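Local structure of ribonuclease J (Methanolobus psychrophilus R15, 5HAB) at residues G156-I161 and T166-N171; F280-G285 and P311-I316; G300-Y303 and Y307-L310; E414-L419 and S439-M444; L423-V428 and A448-G453. The protein is an archaeal exoribonuclease of the beta-CASP metallo-beta-lactamase family, which probably degrades RNA by metal-dependent hydrolysis of its phosphodiester bonds. The protein carries 1 engineered substitution. One frame throughout, in Å; residues are numbered along the deposited sequence.

Contact 1: residues G156-I161 and T166-N171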
# COMPACT_ATOMS: atom_id res chain seq x y z
N GLY B 156 19.20 -30.72 -22.67
CA GLY B 156 19.89 -30.93 -23.93
C GLY B 156 19.57 -32.26 -24.58
O GLY B 156 19.84 -32.45 -25.77
N GLU B 157 18.97 -33.17 -23.82
CA GLU B 157 18.63 -34.50 -24.33
C GLU B 157 17.18 -34.60 -24.82
O GLU B 157 16.32 -33.85 -24.37
CB GLU B 157 18.87 -35.57 -23.25
CG GLU B 157 20.32 -35.71 -22.81
CD GLU B 157 20.51 -36.81 -21.79
OE1 GLU B 157 19.56 -37.11 -21.04
OE2 GLU B 157 21.62 -37.39 -21.73
N THR B 158 16.94 -35.53 -25.73
CA THR B 158 15.60 -35.76 -26.28
C THR B 158 15.18 -37.21 -26.06
O THR B 158 16.02 -38.11 -26.05
CB THR B 158 15.55 -35.42 -27.78
OG1 THR B 158 16.07 -34.10 -27.98
CG2 THR B 158 14.13 -35.47 -28.31
N LEU B 159 13.88 -37.43 -25.87
CA LEU B 159 13.33 -38.76 -25.61
C LEU B 159 12.10 -39.04 -26.47
O LEU B 159 11.19 -38.23 -26.51
CB LEU B 159 12.97 -38.89 -24.13
CG LEU B 159 12.33 -40.20 -23.66
CD1 LEU B 159 13.31 -41.36 -23.80
CD2 LEU B 159 11.84 -40.07 -22.23
N GLU B 160 12.08 -40.18 -27.15
CA GLU B 160 10.90 -40.53 -27.95
C GLU B 160 9.83 -41.19 -27.08
O GLU B 160 10.12 -42.09 -26.29
CB GLU B 160 11.26 -41.46 -29.10
CG GLU B 160 12.18 -40.85 -30.15
CD GLU B 160 12.34 -41.74 -31.36
OE1 GLU B 160 11.39 -42.49 -31.68
OE2 GLU B 160 13.41 -41.69 -32.00
N ILE B 161 8.59 -40.73 -27.23
CA ILE B 161 7.48 -41.27 -26.45
C ILE B 161 6.54 -42.00 -27.40
O ILE B 161 5.90 -42.99 -27.04
CB ILE B 161 6.75 -40.15 -25.66
CG1 ILE B 161 7.53 -39.78 -24.39
CG2 ILE B 161 5.35 -40.59 -25.24
CD1 ILE B 161 8.73 -38.91 -24.64
N THR B 166 7.94 -36.38 -29.41
CA THR B 166 9.21 -36.47 -28.68
C THR B 166 9.31 -35.35 -27.65
O THR B 166 8.74 -34.28 -27.83
CB THR B 166 10.44 -36.38 -29.62
OG1 THR B 166 10.52 -35.07 -30.19
CG2 THR B 166 10.36 -37.42 -30.73
N ILE B 167 10.04 -35.60 -26.56
CA ILE B 167 10.20 -34.61 -25.51
C ILE B 167 11.65 -34.16 -25.39
O ILE B 167 12.54 -34.97 -25.15
CB ILE B 167 9.69 -35.18 -24.17
CG1 ILE B 167 8.17 -35.32 -24.20
CG2 ILE B 167 10.14 -34.30 -23.01
CD1 ILE B 167 7.60 -35.99 -22.96
N GLU B 168 11.86 -32.86 -25.52
CA GLU B 168 13.18 -32.24 -25.41
C GLU B 168 13.27 -31.38 -24.14
O GLU B 168 12.36 -30.60 -23.86
CB GLU B 168 13.47 -31.39 -26.65
CG GLU B 168 14.77 -30.60 -26.60
CD GLU B 168 14.98 -29.76 -27.84
OE1 GLU B 168 14.12 -29.81 -28.74
OE2 GLU B 168 16.02 -29.07 -27.94
N PHE B 169 14.35 -31.53 -23.39
CA PHE B 169 14.63 -30.65 -22.26
C PHE B 169 15.61 -29.55 -22.67
O PHE B 169 16.60 -29.83 -23.35
CB PHE B 169 15.19 -31.43 -21.07
CG PHE B 169 14.15 -32.15 -20.25
CD1 PHE B 169 12.81 -32.14 -20.62
CD2 PHE B 169 14.50 -32.81 -19.08
CE1 PHE B 169 11.86 -32.80 -19.86
CE2 PHE B 169 13.55 -33.46 -18.31
CZ PHE B 169 12.23 -33.46 -18.70
N ILE B 170 15.33 -28.32 -22.27
CA ILE B 170 16.25 -27.20 -22.50
C ILE B 170 16.60 -26.60 -21.15
O ILE B 170 15.71 -26.32 -20.36
CB ILE B 170 15.63 -26.15 -23.43
CG1 ILE B 170 15.19 -26.79 -24.74
CG2 ILE B 170 16.62 -25.02 -23.69
CD1 ILE B 170 14.12 -26.02 -25.44
N ASN B 171 17.88 -26.39 -20.87
CA ASN B 171 18.26 -25.91 -19.55
C ASN B 171 17.79 -24.47 -19.35
O ASN B 171 17.78 -23.67 -20.29
CB ASN B 171 19.78 -26.01 -19.33
CG ASN B 171 20.45 -24.66 -19.21
OD1 ASN B 171 20.90 -24.09 -20.20
ND2 ASN B 171 20.52 -24.14 -17.99

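Contact 2: residues F280-G285 and P311-I316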
# COMPACT_ATOMS: atom_id res chain seq x y z
N PHE B 280 30.90 -18.78 2.04
CA PHE B 280 31.11 -17.60 2.87
C PHE B 280 31.51 -17.98 4.29
O PHE B 280 32.31 -17.29 4.91
CB PHE B 280 29.85 -16.73 2.90
CG PHE B 280 29.50 -16.15 1.57
CD1 PHE B 280 30.49 -15.85 0.65
CD2 PHE B 280 28.18 -15.90 1.24
CE1 PHE B 280 30.17 -15.32 -0.59
CE2 PHE B 280 27.85 -15.36 0.01
CZ PHE B 280 28.84 -15.07 -0.90
N ALA B 281 30.95 -19.07 4.78
CA ALA B 281 31.31 -19.58 6.11
C ALA B 281 32.78 -19.97 6.11
O ALA B 281 33.49 -19.75 7.10
CB ALA B 281 30.44 -20.77 6.49
N GLN B 282 33.24 -20.54 5.01
CA GLN B 282 34.64 -20.90 4.87
C GLN B 282 35.53 -19.66 4.70
O GLN B 282 36.73 -19.72 4.94
CB GLN B 282 34.85 -21.87 3.70
CG GLN B 282 34.21 -23.24 3.92
CD GLN B 282 34.73 -23.98 5.15
OE1 GLN B 282 35.60 -24.84 5.04
NE2 GLN B 282 34.20 -23.66 6.32
N GLU B 283 34.95 -18.55 4.26
CA GLU B 283 35.74 -17.32 4.09
C GLU B 283 35.72 -16.43 5.34
O GLU B 283 36.42 -15.42 5.41
CB GLU B 283 35.23 -16.56 2.85
CG GLU B 283 36.08 -15.36 2.43
CD GLU B 283 35.62 -14.72 1.13
OE1 GLU B 283 36.17 -13.67 0.75
OE2 GLU B 283 34.69 -15.27 0.49
N MET B 284 34.92 -16.78 6.35
CA MET B 284 34.89 -15.99 7.58
C MET B 284 35.27 -16.76 8.85
O MET B 284 34.96 -16.32 9.96
CB MET B 284 33.51 -15.34 7.75
CG MET B 284 32.35 -16.29 7.91
SD MET B 284 30.77 -15.49 7.57
CE MET B 284 29.66 -16.62 8.38
N GLY B 285 35.93 -17.90 8.68
CA GLY B 285 36.42 -18.70 9.79
C GLY B 285 35.38 -19.28 10.73
O GLY B 285 35.65 -19.48 11.92
N PRO B 311 32.85 -28.52 1.87
CA PRO B 311 34.11 -28.59 2.63
C PRO B 311 34.09 -29.71 3.67
O PRO B 311 33.01 -30.15 4.07
CB PRO B 311 34.19 -27.22 3.31
CG PRO B 311 32.79 -26.72 3.34
CD PRO B 311 32.15 -27.25 2.09
N GLU B 312 35.26 -30.15 4.09
CA GLU B 312 35.39 -31.28 5.02
C GLU B 312 34.71 -31.03 6.37
O GLU B 312 34.16 -31.95 6.97
CB GLU B 312 36.86 -31.62 5.23
CG GLU B 312 37.56 -32.20 3.99
CD GLU B 312 37.92 -31.14 2.96
OE1 GLU B 312 37.71 -29.94 3.22
OE2 GLU B 312 38.43 -31.52 1.88
N ASN B 313 34.76 -29.79 6.85
CA ASN B 313 34.24 -29.49 8.19
C ASN B 313 32.73 -29.30 8.23
O ASN B 313 32.17 -29.06 9.30
CB ASN B 313 34.94 -28.26 8.78
CG ASN B 313 34.82 -27.03 7.89
OD1 ASN B 313 34.00 -26.99 6.97
ND2 ASN B 313 35.62 -26.02 8.18
N VAL B 314 32.07 -29.41 7.08
CA VAL B 314 30.62 -29.24 7.01
C VAL B 314 29.92 -30.27 7.89
O VAL B 314 30.33 -31.42 7.97
CB VAL B 314 30.10 -29.32 5.55
CG1 VAL B 314 30.14 -30.74 5.03
CG2 VAL B 314 28.69 -28.75 5.46
N GLU B 315 28.89 -29.82 8.60
CA GLU B 315 28.13 -30.72 9.47
C GLU B 315 26.65 -30.67 9.10
O GLU B 315 26.09 -29.60 8.88
CB GLU B 315 28.33 -30.35 10.94
CG GLU B 315 29.79 -30.30 11.38
CD GLU B 315 29.96 -30.03 12.87
OE1 GLU B 315 31.03 -29.51 13.27
OE2 GLU B 315 29.02 -30.33 13.65
N ILE B 316 26.03 -31.84 9.04
CA ILE B 316 24.62 -31.94 8.66
C ILE B 316 23.89 -32.76 9.70
O ILE B 316 24.33 -33.84 10.08
CB ILE B 316 24.47 -32.54 7.25
CG1 ILE B 316 25.33 -31.76 6.25
CG2 ILE B 316 23.01 -32.52 6.81
CD1 ILE B 316 25.14 -32.18 4.81

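Contact 3: residues G300-Y303 and Y307-L310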
# COMPACT_ATOMS: atom_id res chain seq x y z
N GLY B 300 21.94 -32.66 0.93
CA GLY B 300 22.54 -33.98 0.89
C GLY B 300 22.43 -34.62 -0.49
O GLY B 300 23.43 -35.03 -1.07
N THR B 301 21.20 -34.68 -1.00
CA THR B 301 20.96 -35.22 -2.34
C THR B 301 21.78 -34.49 -3.40
O THR B 301 22.39 -35.14 -4.25
CB THR B 301 19.47 -35.14 -2.72
OG1 THR B 301 18.69 -35.86 -1.76
CG2 THR B 301 19.24 -35.75 -4.10
N ALA B 302 21.80 -33.16 -3.34
CA ALA B 302 22.55 -32.38 -4.33
C ALA B 302 24.04 -32.71 -4.28
O ALA B 302 24.73 -32.70 -5.30
CB ALA B 302 22.33 -30.89 -4.10
N TYR B 303 24.52 -33.02 -3.08
CA TYR B 303 25.92 -33.35 -2.87
C TYR B 303 26.25 -34.73 -3.43
O TYR B 303 27.22 -34.89 -4.17
CB TYR B 303 26.25 -33.29 -1.37
CG TYR B 303 27.63 -33.79 -1.00
CD1 TYR B 303 28.77 -33.18 -1.51
CD2 TYR B 303 27.79 -34.86 -0.13
CE1 TYR B 303 30.03 -33.63 -1.17
CE2 TYR B 303 29.04 -35.31 0.22
CZ TYR B 303 30.16 -34.70 -0.30
OH TYR B 303 31.41 -35.15 0.04
N TYR B 307 26.23 -32.08 -7.57
CA TYR B 307 25.84 -30.74 -8.00
C TYR B 307 26.56 -29.66 -7.18
O TYR B 307 26.87 -28.59 -7.70
CB TYR B 307 24.32 -30.56 -7.91
CG TYR B 307 23.58 -31.25 -9.04
CD1 TYR B 307 23.49 -30.67 -10.29
CD2 TYR B 307 22.98 -32.49 -8.84
CE1 TYR B 307 22.82 -31.29 -11.33
CE2 TYR B 307 22.30 -33.12 -9.88
CZ TYR B 307 22.23 -32.51 -11.12
OH TYR B 307 21.56 -33.13 -12.15
N ILE B 308 26.82 -29.94 -5.91
CA ILE B 308 27.58 -29.03 -5.07
C ILE B 308 28.73 -29.73 -4.37
O ILE B 308 28.63 -30.90 -4.02
CB ILE B 308 26.71 -28.34 -4.02
CG1 ILE B 308 25.79 -29.35 -3.35
CG2 ILE B 308 25.97 -27.17 -4.64
CD1 ILE B 308 25.46 -29.01 -1.92
N ASP B 309 29.82 -28.99 -4.17
CA ASP B 309 30.94 -29.49 -3.39
C ASP B 309 30.85 -28.93 -1.98
O ASP B 309 30.53 -27.76 -1.78
CB ASP B 309 32.27 -29.09 -4.04
CG ASP B 309 33.44 -29.91 -3.54
OD1 ASP B 309 33.21 -31.01 -3.00
OD2 ASP B 309 34.59 -29.44 -3.67
N LEU B 310 31.11 -29.77 -0.99
CA LEU B 310 31.08 -29.35 0.41
C LEU B 310 32.44 -29.52 1.08
O LEU B 310 33.10 -30.54 0.89
CB LEU B 310 30.01 -30.13 1.18
CG LEU B 310 28.56 -29.88 0.78
CD1 LEU B 310 27.63 -30.75 1.61
CD2 LEU B 310 28.19 -28.41 0.91

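Contact 4: residues E414-L419 and S439-M444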
# COMPACT_ATOMS: atom_id res chain seq x y z
N GLU B 414 10.53 -7.84 -19.19
CA GLU B 414 11.41 -7.79 -20.36
C GLU B 414 12.03 -9.15 -20.68
O GLU B 414 12.37 -9.44 -21.83
CB GLU B 414 12.51 -6.74 -20.16
CG GLU B 414 11.99 -5.34 -19.88
CD GLU B 414 10.93 -4.91 -20.88
OE1 GLU B 414 11.14 -5.08 -22.09
OE2 GLU B 414 9.89 -4.37 -20.44
N ASP B 415 12.18 -9.98 -19.65
CA ASP B 415 12.59 -11.36 -19.85
C ASP B 415 11.55 -12.09 -20.70
O ASP B 415 11.88 -12.81 -21.65
CB ASP B 415 12.79 -12.07 -18.51
CG ASP B 415 13.85 -11.39 -17.66
OD1 ASP B 415 14.98 -11.22 -18.16
OD2 ASP B 415 13.55 -11.03 -16.50
N HIS B 416 10.28 -11.88 -20.37
CA HIS B 416 9.19 -12.45 -21.16
C HIS B 416 9.15 -11.86 -22.56
O HIS B 416 8.85 -12.57 -23.52
CB HIS B 416 7.85 -12.22 -20.47
CG HIS B 416 7.58 -13.19 -19.36
ND1 HIS B 416 7.46 -14.55 -19.58
CD2 HIS B 416 7.41 -13.00 -18.03
CE1 HIS B 416 7.23 -15.15 -18.43
NE2 HIS B 416 7.19 -14.24 -17.47
N TRP B 417 9.46 -10.58 -22.67
CA TRP B 417 9.54 -9.89 -23.95
C TRP B 417 10.54 -10.59 -24.88
O TRP B 417 10.22 -10.95 -26.02
CB TRP B 417 9.93 -8.43 -23.73
CG TRP B 417 10.06 -7.61 -24.96
CD1 TRP B 417 11.20 -7.29 -25.62
CD2 TRP B 417 8.99 -6.96 -25.67
NE1 TRP B 417 10.92 -6.50 -26.71
CE2 TRP B 417 9.57 -6.29 -26.77
CE3 TRP B 417 7.61 -6.90 -25.50
CZ2 TRP B 417 8.82 -5.55 -27.68
CZ3 TRP B 417 6.86 -6.17 -26.40
CH2 TRP B 417 7.46 -5.51 -27.48
N GLU B 418 11.75 -10.79 -24.37
CA GLU B 418 12.79 -11.42 -25.17
C GLU B 418 12.50 -12.90 -25.44
O GLU B 418 12.80 -13.40 -26.53
CB GLU B 418 14.15 -11.25 -24.47
CG GLU B 418 14.56 -9.79 -24.37
CD GLU B 418 16.05 -9.60 -24.15
OE1 GLU B 418 16.51 -8.44 -24.15
OE2 GLU B 418 16.76 -10.62 -23.98
N LEU B 419 11.92 -13.60 -24.48
CA LEU B 419 11.51 -14.99 -24.70
C LEU B 419 10.52 -15.05 -25.86
O LEU B 419 10.62 -15.91 -26.74
CB LEU B 419 10.88 -15.58 -23.44
CG LEU B 419 10.32 -17.01 -23.58
CD1 LEU B 419 11.43 -17.99 -23.92
CD2 LEU B 419 9.60 -17.45 -22.32
N SER B 439 -3.44 -11.03 -16.56
CA SER B 439 -3.77 -9.73 -17.15
C SER B 439 -2.52 -8.92 -17.44
O SER B 439 -2.39 -8.29 -18.52
CB SER B 439 -4.69 -8.93 -16.22
OG SER B 439 -5.90 -9.63 -15.99
N GLU B 440 -1.58 -8.95 -16.49
CA GLU B 440 -0.29 -8.28 -16.72
C GLU B 440 0.37 -8.87 -17.97
O GLU B 440 0.78 -8.13 -18.91
CB GLU B 440 0.66 -8.47 -15.53
CG GLU B 440 0.05 -8.24 -14.15
CD GLU B 440 -0.04 -6.79 -13.77
OE1 GLU B 440 0.50 -5.94 -14.51
OE2 GLU B 440 -0.64 -6.50 -12.71
N TYR B 441 0.45 -10.20 -18.00
CA TYR B 441 1.12 -10.87 -19.10
C TYR B 441 0.46 -10.50 -20.42
O TYR B 441 1.14 -10.25 -21.41
CB TYR B 441 1.12 -12.40 -18.95
CG TYR B 441 1.95 -13.04 -20.04
CD1 TYR B 441 1.40 -13.33 -21.28
CD2 TYR B 441 3.30 -13.28 -19.84
CE1 TYR B 441 2.17 -13.86 -22.30
CE2 TYR B 441 4.07 -13.84 -20.84
CZ TYR B 441 3.51 -14.12 -22.07
OH TYR B 441 4.28 -14.65 -23.07
N ILE B 442 -0.87 -10.47 -20.42
CA ILE B 442 -1.67 -10.20 -21.61
C ILE B 442 -1.32 -8.83 -22.17
O ILE B 442 -1.17 -8.68 -23.38
CB ILE B 442 -3.18 -10.29 -21.29
CG1 ILE B 442 -3.62 -11.75 -21.19
CG2 ILE B 442 -4.01 -9.52 -22.32
CD1 ILE B 442 -4.99 -11.93 -20.57
N GLN B 443 -1.19 -7.83 -21.29
CA GLN B 443 -0.84 -6.49 -21.79
C GLN B 443 0.56 -6.48 -22.42
O GLN B 443 0.76 -5.92 -23.52
CB GLN B 443 -0.96 -5.46 -20.66
CG GLN B 443 -2.41 -5.24 -20.24
CD GLN B 443 -2.58 -4.23 -19.13
OE1 GLN B 443 -1.97 -4.34 -18.07
NE2 GLN B 443 -3.41 -3.23 -19.38
N MET B 444 1.51 -7.11 -21.74
CA MET B 444 2.84 -7.25 -22.34
C MET B 444 2.80 -7.94 -23.72
O MET B 444 3.41 -7.46 -24.68
CB MET B 444 3.76 -8.03 -21.39
CG MET B 444 5.21 -8.14 -21.86
SD MET B 444 5.51 -9.46 -23.07
CE MET B 444 4.93 -10.89 -22.17
O HOH W 1 6.89 -14.76 -22.56

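Contact 5: residues L423-V428 and A448-G453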
# COMPACT_ATOMS: atom_id res chain seq x y z
N LEU B 423 11.23 -17.33 -29.23
CA LEU B 423 10.45 -18.51 -29.57
C LEU B 423 9.44 -18.23 -30.68
O LEU B 423 9.00 -19.16 -31.36
CB LEU B 423 9.72 -19.04 -28.33
CG LEU B 423 10.59 -19.81 -27.34
CD1 LEU B 423 9.77 -20.28 -26.15
CD2 LEU B 423 11.25 -20.99 -28.04
N LYS B 424 9.11 -16.96 -30.87
CA LYS B 424 8.07 -16.53 -31.82
C LYS B 424 6.87 -17.48 -31.87
O LYS B 424 6.50 -17.97 -32.93
CB LYS B 424 8.68 -16.38 -33.21
CG LYS B 424 9.85 -15.40 -33.27
CD LYS B 424 10.46 -15.32 -34.66
CE LYS B 424 11.94 -15.00 -34.60
NZ LYS B 424 12.58 -15.06 -35.95
N PRO B 425 6.26 -17.76 -30.70
CA PRO B 425 5.17 -18.74 -30.72
C PRO B 425 3.94 -18.27 -31.49
O PRO B 425 3.66 -17.07 -31.55
CB PRO B 425 4.85 -18.92 -29.24
CG PRO B 425 5.19 -17.61 -28.63
CD PRO B 425 6.42 -17.14 -29.38
N GLU B 426 3.22 -19.22 -32.06
CA GLU B 426 2.01 -18.93 -32.80
C GLU B 426 0.87 -18.60 -31.84
O GLU B 426 0.01 -17.77 -32.14
CB GLU B 426 1.65 -20.12 -33.69
CG GLU B 426 0.44 -19.94 -34.57
CD GLU B 426 0.22 -21.13 -35.49
OE1 GLU B 426 1.08 -22.04 -35.48
OE2 GLU B 426 -0.80 -21.15 -36.20
N HIS B 427 0.89 -19.26 -30.69
CA HIS B 427 -0.10 -19.04 -29.64
C HIS B 427 0.60 -18.94 -28.30
O HIS B 427 1.57 -19.65 -28.05
CB HIS B 427 -1.13 -20.18 -29.60
CG HIS B 427 -1.93 -20.32 -30.86
ND1 HIS B 427 -3.12 -19.65 -31.06
CD2 HIS B 427 -1.73 -21.07 -31.96
CE1 HIS B 427 -3.61 -19.98 -32.24
NE2 HIS B 427 -2.78 -20.84 -32.81
N VAL B 428 0.11 -18.06 -27.42
CA VAL B 428 0.69 -17.93 -26.09
C VAL B 428 -0.38 -18.13 -25.03
O VAL B 428 -1.50 -17.65 -25.16
CB VAL B 428 1.37 -16.57 -25.89
CG1 VAL B 428 2.29 -16.62 -24.68
CG2 VAL B 428 2.13 -16.17 -27.13
N ALA B 448 3.66 -7.01 -27.76
CA ALA B 448 4.55 -7.79 -28.62
C ALA B 448 3.85 -8.21 -29.91
O ALA B 448 4.43 -8.94 -30.71
CB ALA B 448 5.05 -9.02 -27.87
N GLY B 449 2.61 -7.77 -30.10
CA GLY B 449 1.89 -8.08 -31.33
C GLY B 449 0.81 -9.15 -31.24
O GLY B 449 0.13 -9.41 -32.23
N TYR B 450 0.65 -9.77 -30.08
CA TYR B 450 -0.37 -10.82 -29.93
C TYR B 450 -1.75 -10.24 -29.65
O TYR B 450 -1.87 -9.10 -29.20
CB TYR B 450 0.05 -11.81 -28.84
CG TYR B 450 1.25 -12.62 -29.27
CD1 TYR B 450 2.54 -12.12 -29.16
CD2 TYR B 450 1.09 -13.88 -29.83
CE1 TYR B 450 3.63 -12.85 -29.57
CE2 TYR B 450 2.17 -14.62 -30.25
CZ TYR B 450 3.44 -14.10 -30.12
OH TYR B 450 4.52 -14.85 -30.53
N SER B 451 -2.78 -11.01 -29.97
CA SER B 451 -4.16 -10.55 -29.84
C SER B 451 -5.01 -11.53 -29.02
O SER B 451 -5.04 -12.72 -29.32
CB SER B 451 -4.76 -10.34 -31.24
OG SER B 451 -6.15 -10.10 -31.18
N LEU B 452 -5.70 -11.01 -28.00
CA LEU B 452 -6.45 -11.87 -27.07
C LEU B 452 -7.60 -12.61 -27.76
O LEU B 452 -8.36 -12.02 -28.51
CB LEU B 452 -7.00 -11.04 -25.90
CG LEU B 452 -7.76 -11.80 -24.80
CD1 LEU B 452 -6.84 -12.81 -24.14
CD2 LEU B 452 -8.35 -10.85 -23.76
N GLY B 453 -7.73 -13.90 -27.49
CA GLY B 453 -8.78 -14.67 -28.13
C GLY B 453 -8.41 -15.14 -29.53
O GLY B 453 -9.19 -15.83 -30.20

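Contact 1: residues G156-I161 and T166-N171
Ile-167 O accepts the Leu-159 N-H at 2.9 Å, the donor tilted 26° from the carbonyl plane. The same oxygen also meets Thr-158 CA at 3.4 Å in a CA-H...O contact. Leu-159 O takes the return bond from Ile-167 N, this time in the carbonyl plane. The two bonds make Leu-159 and Ile-167 a hydrogen-bonded pair of an antiparallel beta hairpin. Strand 158-160 is an outermost strand of its mixed sheet in this chain. Just before this strand, Gly-156 N binds Phe-169 O at 2.8 Å, from above the carbonyl plane, and Phe-169 N gives a longer, straight bond to Glu-157 O.

On one face Ile-161 CD1 reaches Ile-167 CD1 at 3.6 Å. Ile-167 CG1 stands anti to its carbonyl carbon (chi1 -70°), and the chain runs on extended to this methyl. Ile-167 also packs on Ile-125 and Val-101 of the other sheet. The opposite face carries Thr-158, Glu-160, Thr-166 and Glu-168. There Thr-158 CG2 lies 4.0 Å from Thr-166 CB. Four backbone hydrogen bonds join the segments, and side chains add contacts on each face. The buried Glu-168 carboxylate is met by a salt bridge to Arg-213 and a hydrogen bond to His-185.

Contact 2: residues F280-G285 and P311-I316
The end of helix 271-283 faces a type I beta turn, Pro-311 to Val-314, whose Val-314 N bonds Pro-311 O at 3.2 Å. The backbones stay well apart, with Gln-282 CA 8.0 Å from Pro-311 CA, so side chains make the whole contact.

Gln-282 bridges the gap. Its CG is anti to the carbonyl carbon, and a bend at chi2 (-59°) turns the amide to the proline and the asparagine. On the way, Gln-282 CG lies 3.8 Å from Pro-311 CG. Further out, Gln-282 OE1 is 3.3 Å from Pro-311 CB, a contact of the amide oxygen with an apolar ring carbon. The two side chains cross at a slant.

Asn-313 comes to Gln-282 from the opposite direction. Its CG sits between the backbone N and the carbonyl carbon (chi1 56°), a placing that sends the amide toward the helix. The two amide planes stand 82° apart, almost perpendicular. The contact is small and lies at the surface of the beta-CASP domain.

Both Gln-282 and Asn-313 also touch Pro-288 of strand 287-291. After the turn the chain enters strand 315-317, an outermost strand of the parallel sheet within this chain, where Glu-315 pairs through its backbone with Pro-288 and Leu-290.

Contact 3: residues G300-Y303 and Y307-L310
Tyr-303 holds its CG anti to the backbone N (chi1 172°), which lays the ring beside Leu-310. Leu-310 has CG anti to its carbonyl carbon (chi1 -66°) and brings CD1 over one face of that ring, 4.0 Å from Tyr-303 CG. The two side chains meet at a slant. The edge of the same ring faces the backbone: Tyr-303 CD1 is 3.4 Å from Ile-308 O, which lies in the ring plane.

One hydrogen bond ties the two segments. Tyr-307 N donates to Ala-302 O at 2.8 Å, with an N-H...O angle of 153°, and approaches nearly straight on to the carbonyl. Tyr-307 CB also rests 3.4 Å from this oxygen. In this part of the beta-CASP domain the chain therefore turns back against the last part of helix 293-304 directly after leaving it.

A small apolar cluster accompanies the bond. Ala-302 CB touches Ile-308 CG1 at 3.9 Å and Tyr-307 CB at 4.3 Å. Ile-271 of helix 271-283 packs on both Ala-302 and Ile-308. Ile-177 also touches Ala-302 and Tyr-307, and Tyr-307 OH makes a weak hydrogen bond to Asp-178.

A carbonyl near the helix end is thus paired by the returning chain, while buried Ala-302 and Ile-308 supply apolar packing. Tyr-303 lies on the exposed side, with leucine against its face.

Contact 4: residues E414-L419 and S439-M444
Tyr-441 turns its edge to the face of His-416 in a T-shaped pair, with centroids 5.3 Å apart and planes at 86°. Tyr-441 CE2 is the atom that touches, 3.7 Å from His-416 ND1. Tyr-441 CG is anti to the backbone N (chi1 -174°), and this carries the ring across to the other helix.

Met-444 bends at chi2 and chi3. Its SD lies at the edge of the Trp-417 six-membered ring, a Met-aromatic contact, 4.1 Å from Trp-417 CE3. Its CE turns to His-416 CB at 3.6 Å.

These groups join helices 413-423 and 435-447, whose short segments cross at -51° with axes 10.8 Å apart. The two helices flank strand 427-431 in sequence, a helix-strand-helix run in the Zn-dependent metallo-hydrolase RNA specificity region. His-416 and Tyr-441 also pack on Thr-227 of strand 222-228.

One water bridges the polar groups. It donates to His-416 O at 3.1 Å and is hydrogen-bonded to His-416 ND1 at 3.0 Å and Tyr-441 OH at 2.7 Å. At the subunit interface, Arg-400 of the second subunit makes a cation-pi contact with Trp-417 and a salt bridge with Glu-414.

Contact 5: residues L423-V428 and A448-G453
Tyr-450 points at the 423-428 segment from just beyond a Schellman motif, in which Gly-449 ends helix 435-447 with positive phi. The facing chain leaves helix 413-423 at Lys-424, also with positive phi. It leads into strand 427-431, an outermost strand, within this chain, of the sheet that also holds strand 222-228.

From CB the tyrosine starts toward the strand, with CG anti to the carbonyl carbon (chi1 -69°). The ring atoms CD2 and CE2 then pass along Val-428 CG2. This methyl lies 3.7 Å from Tyr-450 CD2 and 3.5 Å from Tyr-450 CE2. It makes a CH-pi contact over one face, 3.8 Å from the ring centroid and 24° off the normal, offset toward the rim. Val-428 and the tyrosine cross at about a right angle.

Farther along, Tyr-450 CE2 and CZ pass Pro-425 O at 3.1 and 3.3 Å. The proline ring meets the hydroxyl, with Pro-425 CD 3.2 Å from Tyr-450 OH. Leu-420 of helix 413-423 packs on both Pro-425 and Tyr-450, while Thr-455 and Leu-456 touch the tyrosine from the following loop. Val-428 CG2 thus covers one ring face, and the backbone carbonyl holds the hydroxyl.

At the tip, Tyr-450 OH donates to Pro-425 O at 2.6 Å. The acceptor lies in the plane of the phenol ring, and the hydroxyl lies on a lone pair of the Pro-425 carbonyl oxygen, at a C=O...O angle of 138°.

Contact 4 is the buried one, contact 2 is at the surface, and contacts 1, 3 and 5 are partly buried. Contacts 4 and 5 touch and lie on successive parts of one run: helix 413-423, strand 427-431, helix 435-447 and the loop after it. Tyr-441 packs on Val-428, and Trp-417 on Ala-448. Contacts 1 and 5 reach opposite outer strands of the same mixed sheet. Contacts 2 and 3 adjoin in sequence within the beta-CASP domain, their centres about 14 Å apart. The chemistry differs with place. Contact 1 rests on strand pairing. Contacts 3 and 5 each combine one hydrogen bond with apolar packing. Contact 4 uses rings, sulfur and water, whereas contact 2 brings two amides together.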